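Local coordinates for putative sugar binding protein (Geobacillus stearothermophilus, PDB 6GT9) that binds galactose and glucose, probably as the extracellular recognition component of a three-component sugar-sensing system tied to galactan utilization, at residues A216-S221 with Y242-D247. Residues are numbered along the deposited sequence; the frame is centred on the assembly and turned at random.
Sequences AFYGTS and YIIGFD. With GAL (beta-D-galactopyranose), chain E.
Strands 216-219 and 242-246 are the two parallel strands of a beta-alpha-beta unit, linked by helix 224-235, and they meet through F217, whose N donates to Y242 O (2.7 Å). The pairing continues as I244 N to F217 O (3.0 Å) and G219 N to I244 O (2.9 Å), an unbroken parallel register with the N-to-C directions of the strand segments 8° apart. In this periplasmic-binding-protein fold the C-terminal ends of both strands face the sugar between the lobes. Beyond G219 the strands part, and a water takes over, donating to S221 O and accepting from F246 N. Y218, its CG anti to the backbone N (chi1 168°), sets CD1 against I244 CG2 at 3.9 Å, while its hydroxyl bonds to R171 O. F246 points toward 216-221 where the chains part: CD1 nears G219 O (3.5 Å) at the ring edge, CE1 nears Y218 OH (3.7 Å), and T220 O lies over one face, offset toward the rim. Replacing F246 by an alanine takes away the ring, which is likely to leave a gap under T220 O and the Y218 hydroxyl end without its neighbour. At the sugar, D247 OD2 accepts galactose O1 (2.6 Å), S221 CB lies 3.4 Å from galactose O5, and Q267 NE2, which also hydrogen-bonds galactose, bonds to D247 OD1, so that both carboxylate oxygens are held and its rotation is probably restrained.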
loop_
_atom_site.group_PDB
_atom_site.type_symbol
_atom_site.label_atom_id
_atom_site.label_comp_id
_atom_site.label_asym_id
_atom_site.label_seq_id
_atom_site.Cartn_x
_atom_site.Cartn_y
_atom_site.Cartn_z
ATOM N N ALA A 216 16.796 6.406 12.979
ATOM C CA ALA A 216 16.304 6.050 11.658
ATOM C C ALA A 216 14.881 5.507 11.765
ATOM O O ALA A 216 14.585 4.689 12.642
ATOM C CB ALA A 216 17.219 5.018 10.983
ATOM N N PHE A 217 14.010 5.964 10.865
ATOM C CA PHE A 217 12.637 5.474 10.770
ATOM C C PHE A 217 12.383 4.898 9.386
ATOM O O PHE A 217 12.889 5.417 8.388
ATOM C CB PHE A 217 11.610 6.580 11.013
ATOM C CG PHE A 217 11.429 6.952 12.457
ATOM C CD1 PHE A 217 12.239 7.919 13.045
ATOM C CD2 PHE A 217 10.429 6.363 13.219
ATOM C CE1 PHE A 217 12.053 8.293 14.375
ATOM C CE2 PHE A 217 10.246 6.724 14.568
ATOM C CZ PHE A 217 11.059 7.692 15.139
ATOM N N TYR A 218 11.573 3.840 9.343
ATOM C CA TYR A 218 11.096 3.217 8.110
ATOM C C TYR A 218 9.577 3.133 8.194
ATOM O O TYR A 218 9.051 2.447 9.073
ATOM C CB TYR A 218 11.697 1.823 7.945
ATOM C CG TYR A 218 11.087 0.942 6.868
ATOM C CD1 TYR A 218 10.781 1.446 5.609
ATOM C CD2 TYR A 218 10.886 -0.410 7.095
ATOM C CE1 TYR A 218 10.255 0.635 4.607
ATOM C CE2 TYR A 218 10.361 -1.235 6.105
ATOM C CZ TYR A 218 10.062 -0.712 4.859
ATOM O OH TYR A 218 9.550 -1.537 3.878
ATOM N N GLY A 219 8.882 3.836 7.305
ATOM C CA GLY A 219 7.423 3.772 7.224
ATOM C C GLY A 219 7.021 2.940 6.019
ATOM O O GLY A 219 7.634 3.046 4.955
ATOM N N THR A 220 6.000 2.093 6.190
ATOM C CA THR A 220 5.675 1.130 5.143
ATOM C C THR A 220 4.360 1.412 4.440
ATOM O O THR A 220 3.952 0.610 3.596
ATOM C CB THR A 220 5.655 -0.301 5.701
ATOM O OG1 THR A 220 4.559 -0.468 6.618
ATOM C CG2 THR A 220 6.968 -0.608 6.421
ATOM N N SER A 221 3.683 2.513 4.764
ATOM C CA SER A 221 2.463 2.887 4.066
ATOM C C SER A 221 2.475 4.395 3.858
ATOM O O SER A 221 3.340 5.105 4.376
ATOM C CB SER A 221 1.215 2.404 4.821
ATOM O OG SER A 221 1.025 3.098 6.046
ATOM N N TYR A 242 17.222 9.763 10.037
ATOM C CA TYR A 242 17.016 9.234 8.694
ATOM C C TYR A 242 15.596 8.693 8.573
ATOM O O TYR A 242 15.168 7.871 9.386
ATOM C CB TYR A 242 18.034 8.135 8.387
ATOM C CG TYR A 242 17.900 7.514 7.007
ATOM C CD1 TYR A 242 18.564 8.048 5.910
ATOM C CD2 TYR A 242 17.108 6.383 6.805
ATOM C CE1 TYR A 242 18.436 7.475 4.641
ATOM C CE2 TYR A 242 16.978 5.803 5.544
ATOM C CZ TYR A 242 17.640 6.352 4.468
ATOM O OH TYR A 242 17.520 5.766 3.215
ATOM N N ILE A 243 14.867 9.149 7.561
ATOM C CA ILE A 243 13.495 8.689 7.330
ATOM C C ILE A 243 13.397 8.139 5.918
ATOM O O ILE A 243 13.649 8.866 4.950
ATOM C CB ILE A 243 12.466 9.811 7.520
ATOM C CG1 ILE A 243 12.585 10.424 8.906
ATOM C CG2 ILE A 243 11.053 9.262 7.324
ATOM C CD1 ILE A 243 11.642 11.594 9.111
ATOM N N ILE A 244 12.989 6.877 5.792
ATOM C CA ILE A 244 12.584 6.331 4.503
ATOM C C ILE A 244 11.130 5.885 4.626
ATOM O O ILE A 244 10.766 5.168 5.568
ATOM C CB ILE A 244 13.511 5.191 4.022
ATOM C CG1 ILE A 244 13.047 4.669 2.641
ATOM C CG2 ILE A 244 13.620 4.089 5.054
ATOM C CD1 ILE A 244 14.090 3.847 1.867
ATOM N N GLY A 245 10.292 6.369 3.721
ATOM C CA GLY A 245 8.874 6.029 3.745
ATOM C C GLY A 245 8.382 5.447 2.438
ATOM O O GLY A 245 9.188 5.081 1.580
ATOM N N PHE A 246 7.058 5.350 2.278
ATOM C CA PHE A 246 6.427 4.808 1.085
ATOM C C PHE A 246 5.602 5.873 0.377
ATOM O O PHE A 246 5.042 6.773 1.006
ATOM C CB PHE A 246 5.519 3.606 1.415
ATOM C CG PHE A 246 6.121 2.275 1.039
ATOM C CD1 PHE A 246 7.151 1.731 1.788
ATOM C CD2 PHE A 246 5.671 1.590 -0.076
ATOM C CE1 PHE A 246 7.710 0.519 1.450
ATOM C CE2 PHE A 246 6.235 0.374 -0.437
ATOM C CZ PHE A 246 7.264 -0.160 0.335
ATOM N N ASP A 247 5.560 5.752 -0.953
ATOM C CA ASP A 247 4.695 6.505 -1.857
ATOM C C ASP A 247 5.100 7.963 -1.981
ATOM O O ASP A 247 6.064 8.419 -1.348
ATOM C CB ASP A 247 3.230 6.374 -1.427
ATOM C CG ASP A 247 2.816 4.933 -1.301
ATOM O OD1 ASP A 247 2.898 4.185 -2.300
ATOM O OD2 ASP A 247 2.472 4.528 -0.182
HETATM C C1 GAL E . 0.074 2.466 0.683
HETATM C C2 GAL E . -0.581 1.117 0.466
HETATM C C3 GAL E . -2.117 1.227 0.468
HETATM C C4 GAL E . -2.591 1.876 1.758
HETATM C C5 GAL E . -1.858 3.185 1.997
HETATM C C6 GAL E . -2.162 3.788 3.370
HETATM O O1 GAL E . 1.480 2.316 0.702
HETATM O O2 GAL E . -0.183 0.550 -0.791
HETATM O O3 GAL E . -2.681 -0.049 0.448
HETATM O O4 GAL E . -2.372 0.998 2.866
HETATM O O5 GAL E . -0.382 3.039 1.925
HETATM O O6 GAL E . -1.784 5.146 3.418
HETATM O O HOH W 1 5.644 6.664 4.390
#